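Local coordinates for protein pyruvate kinase (Pseudomonas aeruginosa, PDB 6QXL) that probably catalyses the last step of glycolysis, moving the phosphoryl group of phosphoenolpyruvate to ADP to give pyruvate and ATP, at residues A64-Q70 and L188-S194; I180-A184 and L208-G214; M202-R206 and W217-K221. All blocks are in the same frame, centred on the assembly; numbering follows the deposited sequence.

Interaction 1. Residues A64-Q70 and L188-S194; sequences ALLGDLQ and LDYVAVS
Ala64 meets the Tyr190 ring at its edge, near the ring plane, with CB 4.1 Å from CE2; Trp217, Val219, Met417 and Phe418 also touch this side chain, whose OH bonds Arg414 O. The Asp189 carboxylate uses the anti lone pair of OD2 for Leu65 N, at 3.0 Å, while Arg53 and Arg409 hold it from outside the pair, and the Asp68 carboxylate leans on the Ala192 methyl (CG to CB 4.1 Å). Strands 64-68 and 190-193, neighbours in the beta/alpha-barrel, form a parallel ladder: Gly67 N donates to Tyr190 O and Gly67 O accepts from Ala192 N, both at 2.8 Å. Inside the barrel the Leu66 and Tyr190 side chains cross at about a right angle, CG against CB. Outside, Leu188 CD1 rests on Gly67 CA at 3.7 Å, and Leu69 packs against Val191. Where the ladder ends, Ser194 OG, beside its own backbone N (chi1 -62°), donates to Leu69 O at 2.6 Å. A water bridges Ser194 OG and Gln70 O. The Asp68 side chain lies about 5 Å from a bound malonate, probably from the crystallisation liquor; salt bridges from Asp68 to Arg34 and Lys221 probably balance the aspartate's charge.

Interaction 2. Residues I180-A184 and L208-G214; sequences IKLAA and LLTEAGG
Ala184 and Gly214 bring the two backbones closest, their CA atoms 4.2 Å apart, while Ile180 faces Leu209 further back along helices whose register advances in the same direction. Helix 174-185 is still regular here, whereas helix 199-211 is ending. Ala212 is the first residue to leave helical geometry, and Gly213 follows with a positive phi of 72°, the C-prime residue of a Schellman motif. Its two characteristic bonds run from Gly214 N to Leu209 O, at 2.8 Å, and from Gly213 N to Thr210 O, at 2.7 Å. The reversal brings Ala212 O and Gly214 CA up to Ala184, whose CB lies 3.5 Å from the first and 3.7 Å from the second, with Ala212 CB and, more distantly, Leu209 CD1 also beside it.

One turn earlier, the two branches of Ile180 divide the work. CG2, anti to the backbone N, presses on Leu209 CA at 3.7 Å, and CD1 reaches the flank of Leu208, 4.0 Å from its CB, the two side chains crossing at about a right angle. Leu209 CG stands anti to its backbone N, which brings CD1 to 3.8 Å from Ile180 CG2. At the margin the aliphatic part of Lys181 passes Ala212 CB. The contact is van der Waals packing, with the Ala212 carbonyl O against the Ala184 methyl as its closest polar atom.

Leu172 touches both Ile180 and Leu208. Leu182 turns instead to Pro42 and Arg46 of helix 42-58, and Ala183 meets Leu188, just ahead of barrel strand 190-193. Helices 174-185 and 199-211 are successive members of the helical layer around the barrel.

Interaction 3. Residues M202-R206 and W217-K221; sequences MEYAR and WLVAK
Leu218 projects from strand 217-222 into a groove on helix 199-211, where its CD1 methyl meets Arg206, Ala205 and the Met202 carbonyl. With CG beside its own backbone N, the side chain sends CD1 across to Arg206 CB, at 3.6 Å, and to Met202 O, at 3.7 Å; the backbone of Ala205 closes the groove between them.

Arg206 then wraps over the same methyl. Its chain sets out extended, CG anti to the backbone N, and turns at chi3 (-75°), which folds the guanidinium back over the leucine. CD1 sits 3.8 Å above the guanidinium plane, over its centre, so an aliphatic group covers one flat face of the cation. The bent shape lets CB, CG and the head group all touch a single carbon.

Met202 uses a different conformation to reach further along the strand. Folds at chi2 (-51°) and chi3 (-66°) curl the chain so that sulfur and terminal methyl lie side by side against the strand. Both lie against Ala220 CB, SD at 3.8 Å and CE at 3.9 Å, and CE also reaches Leu218 CB, at 3.9 Å, and comes within 4.0 Å of Val219 O. Val193 of the preceding strand and Ser241 of the loop before strand 243-247 also touch Met202.

This is the helix-to-second-strand half of a beta-alpha-beta unit made by strand 190-193, helix 199-211 and strand 217-222. Asp242 forms a salt bridge with Arg206 NH2 and accepts a hydrogen bond from Leu218 N, so one carboxylate fixes both partners of the methyl-guanidinium contact. The chemistry is consistent with an apolar contact edged by Arg206, whose salt bridge to Asp242 probably steadies the guanidinium over Leu218.

From the N terminus, interaction 1 opens at 64-70 and closes at 188-194, after a long loop containing the separate mixed beta sheet and helix 174-185. Segment 180-184 lies inside that loop but finds its partner, 208-214, beyond it, so interactions 1 and 2 cross. Interaction 3 opens at 202-206, after interaction 1 has closed, and ends at 217-221; it therefore follows interaction 1 in series and crosses interaction 2. Interactions 2 and 3 share helix 199-211. Strand 190-193 joins interactions 1 and 3 through the Val191 O to Val219 N bond. Together they tie three neighbouring barrel strands to two surrounding helices.

Interaction 1. Residues A64-Q70 and L188-S194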
loop_
_atom_site.group_PDB
_atom_site.type_symbol
_atom_site.label_atom_id
_atom_site.label_comp_id
_atom_site.label_asym_id
_atom_site.label_seq_id
_atom_site.Cartn_x
_atom_site.Cartn_y
_atom_site.Cartn_z
ATOM N N ALA A 64 -11.516 -8.264 -37.328
ATOM C CA ALA A 64 -10.203 -8.639 -37.819
ATOM C C ALA A 64 -10.212 -10.090 -38.266
ATOM O O ALA A 64 -11.081 -10.865 -37.870
ATOM C CB ALA A 64 -9.151 -8.433 -36.737
ATOM N N LEU A 65 -9.218 -10.433 -39.084
ATOM C CA LEU A 65 -8.982 -11.784 -39.511
ATOM C C LEU A 65 -7.635 -12.230 -39.015
ATOM O O LEU A 65 -6.624 -11.581 -39.261
ATOM C CB LEU A 65 -9.026 -11.911 -41.035
ATOM C CG LEU A 65 -10.320 -11.532 -41.746
ATOM C CD1 LEU A 65 -10.259 -12.020 -43.217
ATOM C CD2 LEU A 65 -11.567 -12.073 -41.063
ATOM N N LEU A 66 -7.638 -13.362 -38.321
ATOM C CA LEU A 66 -6.439 -13.938 -37.767
ATOM C C LEU A 66 -6.221 -15.270 -38.464
ATOM O O LEU A 66 -7.146 -16.087 -38.538
ATOM C CB LEU A 66 -6.608 -14.126 -36.258
ATOM C CG LEU A 66 -5.421 -14.733 -35.520
ATOM C CD1 LEU A 66 -5.352 -14.169 -34.124
ATOM C CD2 LEU A 66 -5.502 -16.236 -35.444
ATOM N N GLY A 67 -4.994 -15.472 -38.947
ATOM C CA GLY A 67 -4.601 -16.702 -39.606
ATOM C C GLY A 67 -3.650 -17.459 -38.717
ATOM O O GLY A 67 -2.610 -16.928 -38.318
ATOM N N ASP A 68 -3.999 -18.705 -38.415
ATOM C CA ASP A 68 -3.268 -19.504 -37.447
ATOM C C ASP A 68 -2.440 -20.553 -38.173
ATOM O O ASP A 68 -2.994 -21.483 -38.743
ATOM C CB ASP A 68 -4.272 -20.135 -36.440
ATOM C CG ASP A 68 -3.627 -20.566 -35.133
ATOM O OD1 ASP A 68 -2.524 -21.160 -35.192
ATOM O OD2 ASP A 68 -4.194 -20.302 -34.038
ATOM N N LEU A 69 -1.132 -20.405 -38.136
ATOM C CA LEU A 69 -0.203 -21.363 -38.751
ATOM C C LEU A 69 -0.204 -22.680 -37.992
ATOM O O LEU A 69 -0.206 -22.702 -36.760
ATOM C CB LEU A 69 1.239 -20.830 -38.763
ATOM C CG LEU A 69 1.446 -19.462 -39.452
ATOM C CD1 LEU A 69 2.890 -18.974 -39.235
ATOM C CD2 LEU A 69 1.065 -19.549 -40.954
ATOM N N GLN A 70 -0.177 -23.790 -38.722
ATOM C CA GLN A 70 -0.217 -25.102 -38.072
ATOM C C GLN A 70 1.003 -25.370 -37.231
ATOM O O GLN A 70 0.918 -25.931 -36.154
ATOM C CB GLN A 70 -0.379 -26.181 -39.128
ATOM C CG GLN A 70 -0.310 -27.599 -38.577
ATOM C CD GLN A 70 -0.585 -28.655 -39.607
ATOM O OE1 GLN A 70 -1.705 -29.052 -39.756
ATOM N NE2 GLN A 70 0.480 -29.126 -40.318
ATOM N N LEU A 188 -4.441 -10.514 -44.327
ATOM C CA LEU A 188 -4.880 -10.836 -42.983
ATOM C C LEU A 188 -4.337 -9.814 -41.988
ATOM O O LEU A 188 -3.227 -9.306 -42.141
ATOM C CB LEU A 188 -4.441 -12.248 -42.599
ATOM C CG LEU A 188 -5.037 -13.408 -43.403
ATOM C CD1 LEU A 188 -4.656 -14.722 -42.764
ATOM C CD2 LEU A 188 -6.554 -13.296 -43.523
ATOM N N ASP A 189 -5.146 -9.514 -40.983
ATOM C CA ASP A 189 -4.791 -8.532 -39.969
ATOM C C ASP A 189 -3.830 -9.095 -38.918
ATOM O O ASP A 189 -2.959 -8.378 -38.425
ATOM C CB ASP A 189 -6.061 -8.016 -39.334
ATOM C CG ASP A 189 -7.040 -7.505 -40.371
ATOM O OD1 ASP A 189 -6.722 -6.529 -41.061
ATOM O OD2 ASP A 189 -8.094 -8.116 -40.553
ATOM N N TYR A 190 -3.991 -10.377 -38.579
ATOM C CA TYR A 190 -3.127 -11.046 -37.606
ATOM C C TYR A 190 -2.703 -12.399 -38.140
ATOM O O TYR A 190 -3.471 -13.083 -38.807
ATOM C CB TYR A 190 -3.855 -11.240 -36.259
ATOM C CG TYR A 190 -4.069 -9.975 -35.480
ATOM C CD1 TYR A 190 -3.046 -9.419 -34.722
ATOM C CD2 TYR A 190 -5.291 -9.326 -35.505
ATOM C CE1 TYR A 190 -3.249 -8.254 -34.010
ATOM C CE2 TYR A 190 -5.498 -8.160 -34.790
ATOM C CZ TYR A 190 -4.487 -7.651 -34.035
ATOM O OH TYR A 190 -4.698 -6.486 -33.361
ATOM N N VAL A 191 -1.480 -12.782 -37.814
ATOM C CA VAL A 191 -0.963 -14.113 -38.097
ATOM C C VAL A 191 -0.395 -14.678 -36.804
ATOM O O VAL A 191 0.401 -14.028 -36.136
ATOM C CB VAL A 191 0.132 -14.067 -39.163
ATOM C CG1 VAL A 191 0.834 -15.409 -39.304
ATOM C CG2 VAL A 191 -0.482 -13.672 -40.490
ATOM N N ALA A 192 -0.795 -15.904 -36.473
ATOM C CA ALA A 192 -0.362 -16.554 -35.239
ATOM C C ALA A 192 0.635 -17.648 -35.527
ATOM O O ALA A 192 0.397 -18.513 -36.377
ATOM C CB ALA A 192 -1.548 -17.120 -34.495
ATOM N N VAL A 193 1.759 -17.616 -34.817
ATOM C CA VAL A 193 2.803 -18.621 -34.943
ATOM C C VAL A 193 2.618 -19.674 -33.857
ATOM O O VAL A 193 2.499 -19.338 -32.689
ATOM C CB VAL A 193 4.184 -17.969 -34.811
ATOM C CG1 VAL A 193 5.292 -19.004 -34.893
ATOM C CG2 VAL A 193 4.350 -16.928 -35.889
ATOM N N SER A 194 2.624 -20.950 -34.260
ATOM C CA SER A 194 2.485 -22.054 -33.310
ATOM C C SER A 194 3.839 -22.566 -32.872
ATOM O O SER A 194 4.819 -22.539 -33.622
ATOM C CB SER A 194 1.691 -23.186 -33.924
ATOM O OG SER A 194 0.377 -22.789 -34.253
HETATM O O HOH W 1 -1.119 -25.689 -34.543
#

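Interaction 2. Residues I180-A184 and L208-G214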
loop_
_atom_site.group_PDB
_atom_site.type_symbol
_atom_site.label_atom_id
_atom_site.label_comp_id
_atom_site.label_asym_id
_atom_site.label_seq_id
_atom_site.Cartn_x
_atom_site.Cartn_y
_atom_site.Cartn_z
ATOM N N ILE A 180 2.106 -18.504 -44.840
ATOM C CA ILE A 180 2.491 -17.113 -44.627
ATOM C C ILE A 180 2.208 -16.295 -45.892
ATOM O O ILE A 180 1.655 -15.194 -45.826
ATOM C CB ILE A 180 3.960 -16.978 -44.178
ATOM C CG1 ILE A 180 4.079 -17.406 -42.706
ATOM C CG2 ILE A 180 4.425 -15.546 -44.289
ATOM C CD1 ILE A 180 5.492 -17.512 -42.156
ATOM N N LYS A 181 2.576 -16.850 -47.037
ATOM C CA LYS A 181 2.298 -16.209 -48.333
ATOM C C LYS A 181 0.799 -16.088 -48.559
ATOM O O LYS A 181 0.312 -15.053 -48.997
ATOM C CB LYS A 181 2.958 -16.954 -49.482
ATOM C CG LYS A 181 4.481 -16.802 -49.429
ATOM C CD LYS A 181 5.238 -17.682 -50.395
ATOM C CE LYS A 181 6.716 -17.662 -50.037
ATOM N NZ LYS A 181 7.658 -17.899 -51.174
ATOM N N LEU A 182 0.075 -17.135 -48.234
ATOM C CA LEU A 182 -1.374 -17.095 -48.353
ATOM C C LEU A 182 -1.967 -16.000 -47.470
ATOM O O LEU A 182 -2.876 -15.295 -47.888
ATOM C CB LEU A 182 -1.974 -18.457 -48.006
ATOM C CG LEU A 182 -3.488 -18.519 -47.966
ATOM C CD1 LEU A 182 -4.112 -18.046 -49.267
ATOM C CD2 LEU A 182 -3.987 -19.899 -47.641
ATOM N N ALA A 183 -1.447 -15.859 -46.255
ATOM C CA ALA A 183 -1.941 -14.846 -45.332
ATOM C C ALA A 183 -1.689 -13.446 -45.874
ATOM O O ALA A 183 -2.600 -12.603 -45.883
ATOM C CB ALA A 183 -1.304 -15.011 -43.962
ATOM N N ALA A 184 -0.468 -13.214 -46.346
ATOM C CA ALA A 184 -0.134 -11.940 -46.983
ATOM C C ALA A 184 -1.051 -11.645 -48.173
ATOM O O ALA A 184 -1.555 -10.530 -48.316
ATOM C CB ALA A 184 1.330 -11.924 -47.412
ATOM N N LEU A 208 9.748 -13.563 -43.065
ATOM C CA LEU A 208 8.989 -14.200 -44.139
ATOM C C LEU A 208 7.716 -13.437 -44.464
ATOM O O LEU A 208 7.323 -13.336 -45.627
ATOM C CB LEU A 208 8.680 -15.644 -43.801
ATOM C CG LEU A 208 9.917 -16.543 -43.567
ATOM C CD1 LEU A 208 9.489 -17.918 -43.080
ATOM C CD2 LEU A 208 10.763 -16.627 -44.847
ATOM N N LEU A 209 7.063 -12.897 -43.443
ATOM C CA LEU A 209 5.819 -12.180 -43.675
ATOM C C LEU A 209 6.075 -10.864 -44.413
ATOM O O LEU A 209 5.327 -10.515 -45.337
ATOM C CB LEU A 209 5.060 -11.954 -42.375
ATOM C CG LEU A 209 3.678 -11.294 -42.584
ATOM C CD1 LEU A 209 2.688 -12.310 -43.148
ATOM C CD2 LEU A 209 3.123 -10.632 -41.328
ATOM N N THR A 210 7.090 -10.124 -43.993
ATOM C CA THR A 210 7.425 -8.871 -44.685
ATOM C C THR A 210 7.918 -9.149 -46.108
ATOM O O THR A 210 7.472 -8.496 -47.050
ATOM C CB THR A 210 8.458 -8.031 -43.924
ATOM O OG1 THR A 210 9.516 -8.846 -43.500
ATOM C CG2 THR A 210 7.803 -7.419 -42.651
ATOM N N GLU A 211 8.791 -10.141 -46.263
ATOM C CA GLU A 211 9.230 -10.602 -47.604
ATOM C C GLU A 211 8.055 -10.894 -48.536
ATOM O O GLU A 211 8.117 -10.589 -49.700
ATOM C CB GLU A 211 10.156 -11.823 -47.512
ATOM C CG GLU A 211 11.601 -11.461 -47.096
ATOM C CD GLU A 211 12.512 -12.666 -46.825
ATOM O OE1 GLU A 211 13.488 -12.531 -46.048
ATOM O OE2 GLU A 211 12.211 -13.775 -47.305
ATOM N N ALA A 212 6.965 -11.434 -48.013
ATOM C CA ALA A 212 5.767 -11.666 -48.826
ATOM C C ALA A 212 4.854 -10.456 -48.917
ATOM O O ALA A 212 3.763 -10.556 -49.463
ATOM C CB ALA A 212 4.986 -12.857 -48.292
ATOM N N GLY A 213 5.299 -9.296 -48.420
ATOM C CA GLY A 213 4.496 -8.083 -48.451
ATOM C C GLY A 213 3.314 -8.042 -47.506
ATOM O O GLY A 213 2.370 -7.290 -47.736
ATOM N N GLY A 214 3.361 -8.837 -46.430
ATOM C CA GLY A 214 2.268 -8.896 -45.460
ATOM C C GLY A 214 2.379 -7.787 -44.421
ATOM O O GLY A 214 3.462 -7.490 -43.918
#

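Interaction 3. Residues M202-R206 and W217-K221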
loop_
_atom_site.group_PDB
_atom_site.type_symbol
_atom_site.label_atom_id
_atom_site.label_comp_id
_atom_site.label_asym_id
_atom_site.label_seq_id
_atom_site.Cartn_x
_atom_site.Cartn_y
_atom_site.Cartn_z
ATOM N N MET A 202 10.056 -16.049 -33.796
ATOM C CA MET A 202 9.149 -14.982 -34.180
ATOM C C MET A 202 9.778 -14.005 -35.170
ATOM O O MET A 202 9.082 -13.488 -36.047
ATOM C CB MET A 202 8.661 -14.201 -32.948
ATOM C CG MET A 202 7.775 -14.972 -31.976
ATOM S SD MET A 202 6.371 -15.821 -32.693
ATOM C CE MET A 202 5.406 -14.409 -33.249
ATOM N N GLU A 203 11.075 -13.734 -35.014
ATOM C CA GLU A 203 11.775 -12.853 -35.958
ATOM C C GLU A 203 11.825 -13.478 -37.353
ATOM O O GLU A 203 11.617 -12.786 -38.351
ATOM C CB GLU A 203 13.174 -12.538 -35.468
ATOM C CG GLU A 203 13.199 -11.507 -34.360
ATOM C CD GLU A 203 14.385 -11.670 -33.406
ATOM O OE1 GLU A 203 15.274 -12.523 -33.611
ATOM O OE2 GLU A 203 14.433 -10.931 -32.397
ATOM N N TYR A 204 12.077 -14.787 -37.407
ATOM C CA TYR A 204 12.055 -15.510 -38.664
ATOM C C TYR A 204 10.685 -15.391 -39.342
ATOM O O TYR A 204 10.580 -15.090 -40.531
ATOM C CB TYR A 204 12.431 -16.982 -38.444
ATOM C CG TYR A 204 12.608 -17.808 -39.708
ATOM C CD1 TYR A 204 12.912 -17.218 -40.955
ATOM C CD2 TYR A 204 12.556 -19.201 -39.653
ATOM C CE1 TYR A 204 13.090 -17.984 -42.085
ATOM C CE2 TYR A 204 12.748 -19.977 -40.788
ATOM C CZ TYR A 204 12.982 -19.359 -42.004
ATOM O OH TYR A 204 13.219 -20.090 -43.127
ATOM N N ALA A 205 9.628 -15.608 -38.570
ATOM C CA ALA A 205 8.278 -15.507 -39.119
ATOM C C ALA A 205 7.982 -14.095 -39.617
ATOM O O ALA A 205 7.328 -13.926 -40.647
ATOM C CB ALA A 205 7.262 -15.947 -38.106
ATOM N N ARG A 206 8.496 -13.092 -38.904
ATOM C CA ARG A 206 8.299 -11.701 -39.301
ATOM C C ARG A 206 9.018 -11.391 -40.613
ATOM O O ARG A 206 8.472 -10.699 -41.474
ATOM C CB ARG A 206 8.780 -10.749 -38.203
ATOM C CG ARG A 206 8.183 -9.341 -38.325
ATOM C CD ARG A 206 8.645 -8.443 -37.199
ATOM N NE ARG A 206 7.995 -8.709 -35.907
ATOM C CZ ARG A 206 6.751 -8.334 -35.573
ATOM N NH1 ARG A 206 5.968 -7.707 -36.445
ATOM N NH2 ARG A 206 6.271 -8.593 -34.373
ATOM N N TRP A 217 0.007 -8.125 -38.056
ATOM C CA TRP A 217 0.682 -8.208 -36.763
ATOM C C TRP A 217 0.806 -9.669 -36.349
ATOM O O TRP A 217 -0.045 -10.494 -36.674
ATOM C CB TRP A 217 -0.090 -7.404 -35.724
ATOM C CG TRP A 217 0.249 -5.953 -35.696
ATOM C CD1 TRP A 217 0.893 -5.242 -36.664
ATOM C CD2 TRP A 217 -0.036 -5.028 -34.646
ATOM N NE1 TRP A 217 1.016 -3.936 -36.287
ATOM C CE2 TRP A 217 0.484 -3.778 -35.040
ATOM C CE3 TRP A 217 -0.686 -5.127 -33.414
ATOM C CZ2 TRP A 217 0.375 -2.634 -34.248
ATOM C CZ3 TRP A 217 -0.778 -3.985 -32.612
ATOM C CH2 TRP A 217 -0.260 -2.752 -33.053
ATOM N N LEU A 218 1.869 -9.970 -35.630
ATOM C CA LEU A 218 2.201 -11.331 -35.265
ATOM C C LEU A 218 1.758 -11.707 -33.852
ATOM O O LEU A 218 2.015 -10.973 -32.902
ATOM C CB LEU A 218 3.693 -11.547 -35.364
ATOM C CG LEU A 218 4.245 -11.718 -36.759
ATOM C CD1 LEU A 218 5.750 -11.885 -36.626
ATOM C CD2 LEU A 218 3.654 -12.934 -37.465
ATOM N N VAL A 219 1.132 -12.879 -33.729
ATOM C CA VAL A 219 0.725 -13.423 -32.451
ATOM C C VAL A 219 1.585 -14.613 -32.090
ATOM O O VAL A 219 1.615 -15.585 -32.826
ATOM C CB VAL A 219 -0.735 -13.873 -32.467
ATOM C CG1 VAL A 219 -1.158 -14.310 -31.068
ATOM C CG2 VAL A 219 -1.623 -12.755 -32.986
ATOM N N ALA A 220 2.265 -14.540 -30.957
ATOM C CA ALA A 220 3.011 -15.682 -30.433
ATOM C C ALA A 220 2.128 -16.545 -29.570
ATOM O O ALA A 220 1.611 -16.092 -28.557
ATOM C CB ALA A 220 4.226 -15.234 -29.636
ATOM N N LYS A 221 1.947 -17.794 -29.969
ATOM C CA LYS A 221 1.202 -18.751 -29.164
ATOM C C LYS A 221 2.123 -19.373 -28.136
ATOM O O LYS A 221 3.095 -20.004 -28.489
ATOM C CB LYS A 221 0.582 -19.805 -30.058
ATOM C CG LYS A 221 -0.498 -19.229 -30.960
ATOM C CD LYS A 221 -0.869 -20.172 -32.075
ATOM C CE LYS A 221 -1.558 -21.430 -31.560
ATOM N NZ LYS A 221 -2.107 -22.244 -32.662
#